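Long-range contacts in Glyco_hydro_cc domain-containing protein (Trichoderma gamsii, PDB 6UBD), which probably binds beta-1,3-glucan oligosaccharides as a member (subgroup VII) of glycoside hydrolase family 128: residues Phe169-Ile174 and Trp198-Ala203; Lys150-Leu155 and Asp187-Thr192; Trp56-Ser61 and Leu88-His93; Val69-Leu74 and Pro98-Gly103. All blocks are in the same frame, centred on the assembly; numbering follows the deposited sequence.

Interaction 1: residues Phe169-Ile174 and Trp198-Ala203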
loop_
_atom_site.group_PDB
_atom_site.type_symbol
_atom_site.label_atom_id
_atom_site.label_comp_id
_atom_site.label_asym_id
_atom_site.label_seq_id
_atom_site.Cartn_x
_atom_site.Cartn_y
_atom_site.Cartn_z
ATOM N N PHE A 169 -6.107 8.393 -6.382
ATOM C CA PHE A 169 -5.622 7.047 -6.741
ATOM C C PHE A 169 -6.302 6.069 -5.778
ATOM O O PHE A 169 -6.479 6.358 -4.589
ATOM C CB PHE A 169 -4.068 6.936 -6.757
ATOM C CG PHE A 169 -3.367 7.176 -5.437
ATOM C CD1 PHE A 169 -2.928 8.443 -5.054
ATOM C CD2 PHE A 169 -3.115 6.136 -4.565
ATOM C CE1 PHE A 169 -2.202 8.603 -3.881
ATOM C CE2 PHE A 169 -2.439 6.305 -3.373
ATOM C CZ PHE A 169 -1.953 7.539 -3.058
ATOM N N THR A 170 -6.661 4.893 -6.316
ATOM C CA THR A 170 -7.354 3.848 -5.570
ATOM C C THR A 170 -6.271 2.937 -4.948
ATOM O O THR A 170 -5.435 2.307 -5.740
ATOM C CB THR A 170 -8.285 3.029 -6.469
ATOM O OG1 THR A 170 -9.249 3.938 -7.061
ATOM C CG2 THR A 170 -9.042 1.997 -5.677
ATOM N N SER A 171 -6.169 2.803 -3.644
ATOM C CA SER A 171 -5.184 1.916 -2.953
ATOM C C SER A 171 -5.783 0.536 -2.863
ATOM O O SER A 171 -6.931 0.368 -2.382
ATOM C CB SER A 171 -4.946 2.435 -1.526
ATOM O OG SER A 171 -4.520 3.771 -1.500
ATOM N N ILE A 172 -5.017 -0.496 -3.288
ATOM C CA ILE A 172 -5.433 -1.926 -3.252
ATOM C C ILE A 172 -4.374 -2.806 -2.593
ATOM O O ILE A 172 -3.171 -2.494 -2.654
ATOM C CB ILE A 172 -5.897 -2.406 -4.658
ATOM C CG1 ILE A 172 -4.734 -2.645 -5.627
ATOM C CG2 ILE A 172 -6.938 -1.399 -5.205
ATOM C CD1 ILE A 172 -5.204 -3.269 -6.969
ATOM N N HIS A 173 -4.852 -3.861 -1.973
ATOM C CA HIS A 173 -3.991 -4.912 -1.387
ATOM C C HIS A 173 -4.190 -6.183 -2.228
ATOM O O HIS A 173 -5.325 -6.607 -2.418
ATOM C CB HIS A 173 -4.394 -5.183 0.076
ATOM C CG HIS A 173 -3.923 -4.109 1.015
ATOM N ND1 HIS A 173 -4.074 -4.226 2.404
ATOM C CD2 HIS A 173 -3.239 -2.964 0.772
ATOM C CE1 HIS A 173 -3.505 -3.141 2.952
ATOM N NE2 HIS A 173 -2.982 -2.365 1.998
ATOM N N ILE A 174 -3.090 -6.791 -2.723
ATOM C CA ILE A 174 -3.179 -8.050 -3.537
ATOM C C ILE A 174 -2.484 -9.213 -2.797
ATOM O O ILE A 174 -1.236 -9.191 -2.629
ATOM C CB ILE A 174 -2.588 -7.779 -4.920
ATOM C CG1 ILE A 174 -3.372 -6.709 -5.686
ATOM C CG2 ILE A 174 -2.598 -9.119 -5.707
ATOM C CD1 ILE A 174 -2.931 -6.422 -7.117
ATOM N N TRP A 198 -2.800 2.191 -6.998
ATOM C CA TRP A 198 -1.557 1.868 -6.260
ATOM C C TRP A 198 -1.769 0.578 -5.518
ATOM O O TRP A 198 -2.771 0.409 -4.769
ATOM C CB TRP A 198 -1.186 2.933 -5.238
ATOM C CG TRP A 198 -0.634 4.240 -5.735
ATOM C CD1 TRP A 198 -0.818 4.818 -6.956
ATOM C CD2 TRP A 198 0.214 5.121 -4.972
ATOM N NE1 TRP A 198 -0.146 6.030 -7.010
ATOM C CE2 TRP A 198 0.497 6.229 -5.809
ATOM C CE3 TRP A 198 0.781 5.049 -3.711
ATOM C CZ2 TRP A 198 1.297 7.276 -5.381
ATOM C CZ3 TRP A 198 1.597 6.092 -3.297
ATOM C CH2 TRP A 198 1.849 7.174 -4.135
ATOM N N VAL A 199 -0.842 -0.398 -5.730
ATOM C CA VAL A 199 -0.853 -1.664 -4.963
ATOM C C VAL A 199 -0.017 -1.443 -3.714
ATOM O O VAL A 199 1.215 -1.511 -3.756
ATOM C CB VAL A 199 -0.318 -2.839 -5.809
ATOM C CG1 VAL A 199 -0.415 -4.172 -5.043
ATOM C CG2 VAL A 199 -1.088 -2.970 -7.107
ATOM N N THR A 200 -0.662 -1.067 -2.617
ATOM C CA THR A 200 0.052 -0.528 -1.444
ATOM C C THR A 200 0.579 -1.636 -0.507
ATOM O O THR A 200 1.414 -1.335 0.380
ATOM C CB THR A 200 -0.813 0.526 -0.744
ATOM O OG1 THR A 200 -2.007 -0.135 -0.288
ATOM C CG2 THR A 200 -1.115 1.738 -1.640
ATOM N N GLU A 201 0.072 -2.850 -0.690
ATOM C CA GLU A 201 0.707 -4.076 -0.122
ATOM C C GLU A 201 0.436 -5.203 -1.110
ATOM O O GLU A 201 -0.653 -5.312 -1.631
ATOM C CB GLU A 201 0.136 -4.561 1.207
ATOM C CG GLU A 201 0.375 -3.622 2.408
ATOM C CD GLU A 201 -0.242 -4.200 3.665
ATOM O OE1 GLU A 201 -0.127 -5.413 3.862
ATOM O OE2 GLU A 201 -0.810 -3.462 4.465
ATOM N N PHE A 202 1.432 -6.092 -1.344
ATOM C CA PHE A 202 1.225 -7.397 -2.056
ATOM C C PHE A 202 2.112 -8.476 -1.439
ATOM O O PHE A 202 3.185 -8.202 -0.880
ATOM C CB PHE A 202 1.372 -7.262 -3.586
ATOM C CG PHE A 202 2.822 -7.062 -4.039
ATOM C CD1 PHE A 202 3.696 -8.151 -4.167
ATOM C CD2 PHE A 202 3.295 -5.805 -4.376
ATOM C CE1 PHE A 202 5.012 -7.936 -4.558
ATOM C CE2 PHE A 202 4.633 -5.600 -4.739
ATOM C CZ PHE A 202 5.482 -6.672 -4.841
ATOM N N ALA A 203 1.554 -9.686 -1.471
ATOM C CA ALA A 203 2.320 -10.897 -1.062
ATOM C C ALA A 203 1.623 -12.109 -1.645
ATOM O O ALA A 203 0.409 -12.147 -1.942
ATOM C CB ALA A 203 2.383 -11.095 0.445
#

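Interaction 2: residues Lys150-Leu155 and Asp187-Thr192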
loop_
_atom_site.group_PDB
_atom_site.type_symbol
_atom_site.label_atom_id
_atom_site.label_comp_id
_atom_site.label_asym_id
_atom_site.label_seq_id
_atom_site.Cartn_x
_atom_site.Cartn_y
_atom_site.Cartn_z
ATOM N N LYS A 150 -11.049 -7.978 -4.439
ATOM C CA LYS A 150 -12.127 -7.827 -5.447
ATOM C C LYS A 150 -13.538 -8.153 -4.888
ATOM O O LYS A 150 -14.509 -7.797 -5.612
ATOM C CB LYS A 150 -11.863 -8.671 -6.675
ATOM C CG LYS A 150 -11.996 -10.177 -6.429
ATOM C CD LYS A 150 -11.705 -11.123 -7.611
ATOM C CE LYS A 150 -12.097 -12.614 -7.383
ATOM N NZ LYS A 150 -13.525 -12.890 -6.902
ATOM N N ASP A 151 -13.633 -8.723 -3.689
ATOM C CA ASP A 151 -14.951 -9.021 -3.088
ATOM C C ASP A 151 -15.457 -7.869 -2.198
ATOM O O ASP A 151 -16.473 -8.094 -1.481
ATOM C CB ASP A 151 -14.834 -10.356 -2.340
ATOM C CG ASP A 151 -14.427 -11.555 -3.179
ATOM O OD1 ASP A 151 -14.805 -11.570 -4.366
ATOM O OD2 ASP A 151 -13.716 -12.404 -2.627
ATOM N N GLU A 152 -14.817 -6.713 -2.162
ATOM C CA GLU A 152 -15.210 -5.630 -1.267
ATOM C C GLU A 152 -16.648 -5.126 -1.537
ATOM O O GLU A 152 -17.076 -5.027 -2.667
ATOM C CB GLU A 152 -14.224 -4.466 -1.394
ATOM C CG GLU A 152 -14.280 -3.732 -2.715
ATOM C CD GLU A 152 -15.318 -2.603 -2.844
ATOM O OE1 GLU A 152 -15.846 -2.115 -1.778
ATOM O OE2 GLU A 152 -15.588 -2.213 -4.006
ATOM N N SER A 153 -17.237 -4.700 -0.408
ATOM C CA SER A 153 -18.445 -3.830 -0.410
ATOM C C SER A 153 -18.197 -2.531 0.364
ATOM O O SER A 153 -19.023 -1.596 0.193
ATOM C CB SER A 153 -19.656 -4.567 0.044
ATOM O OG SER A 153 -19.492 -4.975 1.413
ATOM N N TRP A 154 -17.225 -2.403 1.240
ATOM C CA TRP A 154 -17.066 -1.182 2.075
ATOM C C TRP A 154 -16.750 0.034 1.187
ATOM O O TRP A 154 -17.329 1.114 1.442
ATOM C CB TRP A 154 -15.962 -1.511 3.149
ATOM C CG TRP A 154 -15.756 -0.491 4.233
ATOM C CD1 TRP A 154 -16.098 -0.685 5.546
ATOM C CD2 TRP A 154 -15.105 0.800 4.177
ATOM N NE1 TRP A 154 -15.728 0.400 6.310
ATOM C CE2 TRP A 154 -15.128 1.310 5.497
ATOM C CE3 TRP A 154 -14.485 1.593 3.191
ATOM C CZ2 TRP A 154 -14.639 2.576 5.828
ATOM C CZ3 TRP A 154 -13.990 2.844 3.499
ATOM C CH2 TRP A 154 -14.057 3.318 4.825
ATOM N N LEU A 155 -15.754 -0.086 0.278
ATOM C CA LEU A 155 -15.328 1.074 -0.514
ATOM C C LEU A 155 -16.485 1.453 -1.457
ATOM O O LEU A 155 -16.637 2.644 -1.742
ATOM C CB LEU A 155 -14.040 0.732 -1.273
ATOM C CG LEU A 155 -13.348 1.955 -1.900
ATOM C CD1 LEU A 155 -12.882 2.956 -0.832
ATOM C CD2 LEU A 155 -12.174 1.536 -2.745
ATOM N N ASP A 187 -8.537 -5.593 -12.495
ATOM C CA ASP A 187 -9.711 -5.345 -13.361
ATOM C C ASP A 187 -10.916 -4.871 -12.543
ATOM O O ASP A 187 -11.624 -3.918 -12.961
ATOM C CB ASP A 187 -10.069 -6.567 -14.202
ATOM C CG ASP A 187 -9.064 -7.007 -15.242
ATOM O OD1 ASP A 187 -8.296 -6.198 -15.674
ATOM O OD2 ASP A 187 -9.120 -8.200 -15.684
ATOM N N TYR A 188 -11.154 -5.501 -11.394
ATOM C CA TYR A 188 -12.270 -5.072 -10.530
ATOM C C TYR A 188 -12.114 -3.589 -10.140
ATOM O O TYR A 188 -13.079 -2.804 -10.269
ATOM C CB TYR A 188 -12.385 -5.928 -9.265
ATOM C CG TYR A 188 -13.466 -5.438 -8.334
ATOM C CD1 TYR A 188 -14.830 -5.672 -8.561
ATOM C CD2 TYR A 188 -13.144 -4.585 -7.272
ATOM C CE1 TYR A 188 -15.810 -5.117 -7.764
ATOM C CE2 TYR A 188 -14.141 -4.011 -6.501
ATOM C CZ TYR A 188 -15.476 -4.339 -6.695
ATOM O OH TYR A 188 -16.475 -3.737 -5.970
ATOM N N TYR A 189 -10.927 -3.182 -9.673
ATOM C CA TYR A 189 -10.766 -1.830 -9.121
ATOM C C TYR A 189 -10.684 -0.800 -10.254
ATOM O O TYR A 189 -11.215 0.327 -10.050
ATOM C CB TYR A 189 -9.612 -1.746 -8.108
ATOM C CG TYR A 189 -9.956 -2.275 -6.736
ATOM C CD1 TYR A 189 -10.713 -1.493 -5.870
ATOM C CD2 TYR A 189 -9.598 -3.576 -6.344
ATOM C CE1 TYR A 189 -11.063 -1.983 -4.620
ATOM C CE2 TYR A 189 -9.958 -4.090 -5.117
ATOM C CZ TYR A 189 -10.705 -3.268 -4.243
ATOM O OH TYR A 189 -11.016 -3.701 -2.980
ATOM N N TRP A 190 -10.152 -1.088 -11.434
ATOM C CA TRP A 190 -10.242 -0.164 -12.596
ATOM C C TRP A 190 -11.698 -0.057 -13.076
ATOM O O TRP A 190 -12.220 1.045 -13.271
ATOM C CB TRP A 190 -9.285 -0.577 -13.758
ATOM C CG TRP A 190 -9.555 0.295 -14.952
ATOM C CD1 TRP A 190 -10.286 -0.001 -16.088
ATOM C CD2 TRP A 190 -9.329 1.711 -15.038
ATOM N NE1 TRP A 190 -10.439 1.097 -16.897
ATOM C CE2 TRP A 190 -9.865 2.173 -16.266
ATOM C CE3 TRP A 190 -8.648 2.597 -14.221
ATOM C CZ2 TRP A 190 -9.793 3.508 -16.647
ATOM C CZ3 TRP A 190 -8.533 3.919 -14.605
ATOM C CH2 TRP A 190 -9.133 4.358 -15.791
ATOM N N ASN A 191 -12.337 -1.167 -13.302
ATOM C CA ASN A 191 -13.703 -1.129 -13.858
ATOM C C ASN A 191 -14.687 -0.406 -12.923
ATOM O O ASN A 191 -15.560 0.375 -13.402
ATOM C CB ASN A 191 -14.235 -2.524 -14.189
ATOM C CG ASN A 191 -13.596 -3.200 -15.370
ATOM O OD1 ASN A 191 -13.616 -4.424 -15.430
ATOM N ND2 ASN A 191 -13.107 -2.420 -16.310
ATOM N N THR A 192 -14.530 -0.640 -11.605
ATOM C CA THR A 192 -15.480 -0.102 -10.599
ATOM C C THR A 192 -15.221 1.406 -10.302
ATOM O O THR A 192 -16.179 2.185 -10.217
ATOM C CB THR A 192 -15.442 -0.953 -9.327
ATOM O OG1 THR A 192 -15.747 -2.327 -9.648
ATOM C CG2 THR A 192 -16.472 -0.430 -8.342
#

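Interaction 3: residues Trp56-Ser61 and Leu88-His93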
loop_
_atom_site.group_PDB
_atom_site.type_symbol
_atom_site.label_atom_id
_atom_site.label_comp_id
_atom_site.label_asym_id
_atom_site.label_seq_id
_atom_site.Cartn_x
_atom_site.Cartn_y
_atom_site.Cartn_z
ATOM N N TRP A 56 2.914 2.591 7.119
ATOM C CA TRP A 56 1.607 2.633 7.827
ATOM C C TRP A 56 1.458 3.830 8.811
ATOM O O TRP A 56 0.420 3.902 9.485
ATOM C CB TRP A 56 1.289 1.298 8.521
ATOM C CG TRP A 56 1.197 0.138 7.553
ATOM C CD1 TRP A 56 0.121 -0.272 6.808
ATOM C CD2 TRP A 56 2.258 -0.798 7.240
ATOM N NE1 TRP A 56 0.434 -1.363 6.040
ATOM C CE2 TRP A 56 1.732 -1.670 6.267
ATOM C CE3 TRP A 56 3.602 -0.947 7.661
ATOM C CZ2 TRP A 56 2.524 -2.691 5.706
ATOM C CZ3 TRP A 56 4.366 -1.961 7.079
ATOM C CH2 TRP A 56 3.834 -2.840 6.130
ATOM N N THR A 57 2.463 4.704 8.931
ATOM C CA THR A 57 2.422 5.854 9.868
ATOM C C THR A 57 2.199 7.180 9.138
ATOM O O THR A 57 2.272 7.280 7.915
ATOM C CB THR A 57 3.706 5.966 10.711
ATOM O OG1 THR A 57 4.773 6.655 10.004
ATOM C CG2 THR A 57 4.166 4.634 11.297
ATOM N N PRO A 58 1.850 8.277 9.866
ATOM C CA PRO A 58 1.697 9.601 9.255
ATOM C C PRO A 58 2.955 10.210 8.635
ATOM O O PRO A 58 2.819 11.128 7.839
ATOM C CB PRO A 58 1.193 10.453 10.438
ATOM C CG PRO A 58 0.473 9.466 11.344
ATOM C CD PRO A 58 1.371 8.256 11.250
ATOM N N ALA A 59 4.135 9.707 9.046
ATOM C CA ALA A 59 5.426 10.332 8.679
ATOM C C ALA A 59 6.510 9.254 8.595
ATOM O O ALA A 59 7.305 9.084 9.524
ATOM C CB ALA A 59 5.802 11.423 9.635
ATOM N N PRO A 60 6.618 8.485 7.482
ATOM C CA PRO A 60 7.643 7.446 7.370
ATOM C C PRO A 60 9.010 8.073 7.630
ATOM O O PRO A 60 9.336 9.036 6.978
ATOM C CB PRO A 60 7.571 6.900 5.959
ATOM C CG PRO A 60 6.200 7.343 5.451
ATOM C CD PRO A 60 5.742 8.486 6.307
ATOM N N SER A 61 9.773 7.498 8.583
ATOM C CA SER A 61 11.047 8.218 8.913
ATOM C C SER A 61 12.261 7.306 9.053
ATOM O O SER A 61 13.324 7.831 9.547
ATOM C CB SER A 61 10.895 9.069 10.148
ATOM O OG SER A 61 10.503 8.149 11.168
ATOM N N LEU A 88 -3.249 8.218 15.137
ATOM C CA LEU A 88 -4.241 9.312 14.957
ATOM C C LEU A 88 -3.720 10.638 15.580
ATOM O O LEU A 88 -3.864 11.712 14.959
ATOM C CB LEU A 88 -5.591 8.909 15.561
ATOM C CG LEU A 88 -6.664 9.987 15.609
ATOM C CD1 LEU A 88 -7.128 10.362 14.212
ATOM C CD2 LEU A 88 -7.852 9.542 16.446
ATOM N N GLN A 89 -3.214 10.573 16.815
ATOM C CA GLN A 89 -2.684 11.774 17.490
ATOM C C GLN A 89 -1.552 12.380 16.642
ATOM O O GLN A 89 -1.562 13.623 16.441
ATOM C CB GLN A 89 -2.229 11.435 18.911
ATOM C CG GLN A 89 -1.636 12.585 19.701
ATOM C CD GLN A 89 -1.141 12.208 21.089
ATOM O OE1 GLN A 89 -1.906 11.707 21.933
ATOM N NE2 GLN A 89 0.154 12.437 21.341
ATOM N N GLN A 90 -0.591 11.570 16.153
ATOM C CA GLN A 90 0.518 12.084 15.305
ATOM C C GLN A 90 -0.029 12.737 14.031
ATOM O O GLN A 90 0.462 13.796 13.660
ATOM C CB GLN A 90 1.458 10.906 15.034
ATOM C CG GLN A 90 2.677 11.216 14.182
ATOM C CD GLN A 90 3.464 9.936 13.880
ATOM O OE1 GLN A 90 3.164 8.845 14.468
ATOM N NE2 GLN A 90 4.399 10.024 12.908
ATOM N N PHE A 91 -1.049 12.159 13.390
ATOM C CA PHE A 91 -1.673 12.729 12.152
ATOM C C PHE A 91 -2.309 14.090 12.436
ATOM O O PHE A 91 -2.086 15.041 11.643
ATOM C CB PHE A 91 -2.672 11.748 11.528
ATOM C CG PHE A 91 -2.999 12.017 10.086
ATOM C CD1 PHE A 91 -3.935 12.966 9.718
ATOM C CD2 PHE A 91 -2.279 11.381 9.078
ATOM C CE1 PHE A 91 -4.176 13.265 8.395
ATOM C CE2 PHE A 91 -2.502 11.703 7.751
ATOM C CZ PHE A 91 -3.463 12.639 7.412
ATOM N N GLU A 92 -3.022 14.188 13.555
ATOM C CA GLU A 92 -3.620 15.455 13.982
ATOM C C GLU A 92 -2.556 16.540 14.229
ATOM O O GLU A 92 -2.902 17.757 14.055
ATOM C CB GLU A 92 -4.507 15.287 15.236
ATOM C CG GLU A 92 -5.699 14.363 15.015
ATOM C CD GLU A 92 -6.483 13.979 16.294
ATOM O OE1 GLU A 92 -5.821 13.769 17.375
ATOM O OE2 GLU A 92 -7.708 13.730 16.228
ATOM N N HIS A 93 -1.337 16.157 14.666
ATOM C CA HIS A 93 -0.253 17.108 15.033
ATOM C C HIS A 93 0.669 17.406 13.833
ATOM O O HIS A 93 1.605 18.203 14.037
ATOM C CB HIS A 93 0.550 16.573 16.238
ATOM C CG HIS A 93 -0.152 16.605 17.551
ATOM N ND1 HIS A 93 -1.110 17.552 17.879
ATOM C CD2 HIS A 93 -0.017 15.816 18.646
ATOM C CE1 HIS A 93 -1.524 17.357 19.113
ATOM N NE2 HIS A 93 -0.852 16.302 19.615
HETATM O O HOH W 1 6.381 7.707 12.015
#

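Interaction 4: residues Val69-Leu74 and Pro98-Gly103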
loop_
_atom_site.group_PDB
_atom_site.type_symbol
_atom_site.label_atom_id
_atom_site.label_comp_id
_atom_site.label_asym_id
_atom_site.label_seq_id
_atom_site.Cartn_x
_atom_site.Cartn_y
_atom_site.Cartn_z
ATOM N N VAL A 69 10.493 9.274 -1.861
ATOM C CA VAL A 69 9.203 9.927 -1.509
ATOM C C VAL A 69 8.559 9.211 -0.326
ATOM O O VAL A 69 8.251 8.004 -0.463
ATOM C CB VAL A 69 8.253 9.893 -2.732
ATOM C CG1 VAL A 69 6.894 10.439 -2.337
ATOM C CG2 VAL A 69 8.781 10.684 -3.920
ATOM N N PRO A 70 8.431 9.833 0.851
ATOM C CA PRO A 70 7.770 9.197 1.980
ATOM C C PRO A 70 6.256 9.414 1.982
ATOM O O PRO A 70 5.793 10.549 2.163
ATOM C CB PRO A 70 8.423 9.850 3.220
ATOM C CG PRO A 70 9.250 10.986 2.685
ATOM C CD PRO A 70 8.897 11.182 1.229
ATOM N N VAL A 71 5.494 8.381 1.723
ATOM C CA VAL A 71 4.045 8.512 1.533
ATOM C C VAL A 71 3.369 8.349 2.911
ATOM O O VAL A 71 3.575 7.360 3.644
ATOM C CB VAL A 71 3.517 7.506 0.510
ATOM C CG1 VAL A 71 1.991 7.495 0.408
ATOM C CG2 VAL A 71 4.172 7.727 -0.839
ATOM N N SER A 72 2.530 9.352 3.287
ATOM C CA SER A 72 1.838 9.382 4.591
ATOM C C SER A 72 0.614 8.456 4.586
ATOM O O SER A 72 0.024 8.233 3.517
ATOM C CB SER A 72 1.437 10.833 4.845
ATOM O OG SER A 72 0.686 11.049 6.058
ATOM N N MET A 73 0.226 8.008 5.760
ATOM C CA MET A 73 -1.042 7.246 5.936
ATOM C C MET A 73 -1.768 7.757 7.186
ATOM O O MET A 73 -1.109 8.002 8.191
ATOM C CB MET A 73 -0.778 5.733 6.082
ATOM C CG MET A 73 -2.009 4.907 6.295
ATOM S SD MET A 73 -1.790 3.110 6.386
ATOM C CE MET A 73 -1.197 2.656 4.752
ATOM N N LEU A 74 -3.101 7.816 7.128
ATOM C CA LEU A 74 -3.939 7.767 8.362
ATOM C C LEU A 74 -4.519 6.335 8.485
ATOM O O LEU A 74 -5.398 5.970 7.740
ATOM C CB LEU A 74 -5.052 8.820 8.357
ATOM C CG LEU A 74 -6.026 8.729 9.531
ATOM C CD1 LEU A 74 -5.295 8.878 10.869
ATOM C CD2 LEU A 74 -7.073 9.825 9.468
ATOM N N PRO A 98 1.984 16.576 3.236
ATOM C CA PRO A 98 2.737 15.632 2.436
ATOM C C PRO A 98 2.381 15.790 0.953
ATOM O O PRO A 98 1.316 16.306 0.594
ATOM C CB PRO A 98 2.360 14.260 3.006
ATOM C CG PRO A 98 1.337 14.472 4.032
ATOM C CD PRO A 98 0.896 15.909 3.988
ATOM N N ALA A 99 3.275 15.276 0.091
ATOM C CA ALA A 99 2.957 15.184 -1.348
ATOM C C ALA A 99 1.875 14.113 -1.608
ATOM O O ALA A 99 1.039 14.333 -2.514
ATOM C CB ALA A 99 4.195 14.880 -2.168
ATOM N N TYR A 100 1.871 13.004 -0.834
ATOM C CA TYR A 100 0.932 11.890 -1.047
ATOM C C TYR A 100 0.430 11.406 0.320
ATOM O O TYR A 100 1.265 11.202 1.223
ATOM C CB TYR A 100 1.616 10.726 -1.779
ATOM C CG TYR A 100 2.236 11.043 -3.140
ATOM C CD1 TYR A 100 3.526 11.542 -3.249
ATOM C CD2 TYR A 100 1.530 10.892 -4.317
ATOM C CE1 TYR A 100 4.073 11.877 -4.490
ATOM C CE2 TYR A 100 2.080 11.185 -5.559
ATOM C CZ TYR A 100 3.360 11.718 -5.648
ATOM O OH TYR A 100 3.931 12.055 -6.861
ATOM N N VAL A 101 -0.895 11.170 0.432
ATOM C CA VAL A 101 -1.471 10.658 1.701
ATOM C C VAL A 101 -2.487 9.575 1.353
ATOM O O VAL A 101 -3.373 9.827 0.513
ATOM C CB VAL A 101 -2.025 11.734 2.604
ATOM C CG1 VAL A 101 -3.012 12.542 1.913
ATOM C CG2 VAL A 101 -2.613 11.243 3.931
ATOM N N MET A 102 -2.389 8.448 2.052
ATOM C CA MET A 102 -3.344 7.356 1.906
ATOM C C MET A 102 -4.332 7.316 3.093
ATOM O O MET A 102 -3.925 7.513 4.269
ATOM C CB MET A 102 -2.605 5.997 1.839
ATOM C CG MET A 102 -1.576 5.856 0.701
ATOM S SD MET A 102 -0.573 4.404 0.727
ATOM C CE MET A 102 0.455 4.656 2.172
ATOM N N GLY A 103 -5.562 6.862 2.804
ATOM C CA GLY A 103 -6.548 6.590 3.845
ATOM C C GLY A 103 -6.426 5.227 4.509
ATOM O O GLY A 103 -5.318 4.572 4.465
HETATM O O HOH W 2 4.748 12.366 0.405
#

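Interaction 1: residues Phe169-Ile174 and Trp198-Ala203
Phe169-Ile174 and Trp198-Ala203 run parallel, their axes 40° apart and 4.6 Å at closest approach. Ile172 N donates to Trp198 O and Ile172 O accepts from Thr200 N, while Ile174 N reaches Glu201 O instead of the carbonyl of Thr200. Ile172 pairs with Val199 and Ile174 with Phe202, so the second strand carries one extra residue, a beta bulge near Thr200. The Phe169 ring lies face to face on the five-membered ring of Trp198, centroids 3.7 Å apart and planes at 18°. Trp198 CG stands beside its backbone N (chi1 -74°), which swings the indole under Phe169, and Trp198 NE1 bonds to Leu28 O. A leucine here would probably leave the Phe169 face without its stack and Leu28 O without the indole N-H. Glu201 CB sits over the His173 face, 3.9 Å from the ring centroid, and Thr200 OG1 is at the ring edge, 3.3 Å from His173 CD2. His173 ND1 is hydrogen-bonded to Glu106 and Glu201 OE2 to Trp56 NE1. Ile172, Ile174, Val199 and Phe202 point to the other face, where helices 179-193 and 217-233 cover them. The pairing closes the parallel beta-alpha-beta crossover 170-176, 179-193, 197-206, and strand 237-243 flanks Trp198-Ala203.

Interaction 2: residues Lys150-Leu155 and Asp187-Thr192
Tyr188 and Glu152 cross at about a right angle, and the Tyr188 OH donates to Glu152 OE2 over 2.6 Å. The hydroxyl comes from above the carboxylate plane, 43° out of it, and the ring and carboxylate planes are 62° apart. Lys150 O lies over the centre of one Tyr188 face, 3.5 Å above the ring plane. Thr192 OG1 covers the opposite face nearer the rim, where its own bond to Tyr188 O holds it, so the ring is sandwiched between two oxygens. Glu152 CG lies 3.3 Å from Tyr189 OH, and the bend at chi2 (86°) then turns the carboxylate to Tyr188. Leu155 CD2 meets the edge of the Tyr189 ring, 4.1 Å from CE1. Tyr193 gives Glu152 OE2 a second hydroxyl partner. Glu152, just before the N-cap residue Ser153, accepts at OE1 from the Lys156 N-H in the first turn of helix 154-159; its carboxylate thus joins that turn to helix 179-193 in the outer layer of a beta/alpha-barrel.

Interaction 3: residues Trp56-Ser61 and Leu88-His93
Pro58, in the irregular loop after strand 52-54, approaches the last turn of helix 82-92, the link between strands 69-73 and 100-102, to 5.4 Å between its CA and that of Phe91. Its ring wedges between two side chains: CB touches Phe91 CD2 at 3.8 Å, and CD meets Gln90 OE1 at 3.7 Å. The Gln90 chain is stretched out, with CG anti to the backbone N (chi1 -180°) and the next torsion also extended, which carries the amide obliquely across the Pro58 ring and brings NE2 to 3.8 Å from Ala59 CB. One water accepts from Gln90 NE2 at 3.2 Å and donates to Thr57 OG1 at 2.8 Å and to Ala59 O. Thr57 OG1 also accepts from Ala59 N, 3.3 Å away, forming an ST turn, and is hydrogen-bonded to Asp55 OD1. The direct contact is thus van der Waals packing of the proline on Phe91 and on the Gln90 chain and amide, while the water bond would favour the orientation with NE2 toward the turn.

Interaction 4: residues Val69-Leu74 and Pro98-Gly103
Met102 CE touches Val71 CG1 and Met73 CE, each at 3.7 Å. The Met102 chain extends to SD and then bends (chi3 -68°), which lays its methyl group across Val71 at about a right angle. A serine in its place would probably open a gap beside Val71 and leave the Met73 methyl without this partner. Farther along, Val69 CG1 packs on Tyr100 CD1 at 3.7 Å, and Ser72 CB on Pro98 CG. The backbone fixes this register: Ser72 N donates to Tyr100 O, Met102 N to Ser72 O at 2.8 Å, and Leu74 N to Met102 O. At the start of the pairing a water donates to Pro70 O (2.7 Å) and accepts from Tyr100 N (3.2 Å). In the next shell Pro58 O holds Ser72 OG and Pro27 O holds Tyr100 OH. The pairing closes the parallel beta-alpha-beta crossover 69-73, 82-92, 100-102. Met73 and Met102 both meet His54 of strand 52-54, whereas Ser72 and Val101 turn to the other face, under Phe91 of helix 82-92; strand 140-142 flanks strand 100-102.

In the fold
From the N terminus, interaction 3 opens at 56-61 and interaction 4 at 69-74; interaction 3 closes at 88-93 before interaction 4 closes at 98-103, so the two loops cross. Interactions 2 and 1 cross in the same way, opening at 150-155 and 169-174 and closing at 187-192 and 198-203. Interactions 1 and 4 each close a beta-alpha-beta crossover, through helices 179-193 and 82-92, and interactions 2 and 3 bind those helices to neighbouring loops. Trp198 against Tyr100 and Thr200 against Met102 join the two strand pairs, and Trp56 reaches Glu201. Interactions 2 and 3 stay apart, about 14 Å between nearest atoms.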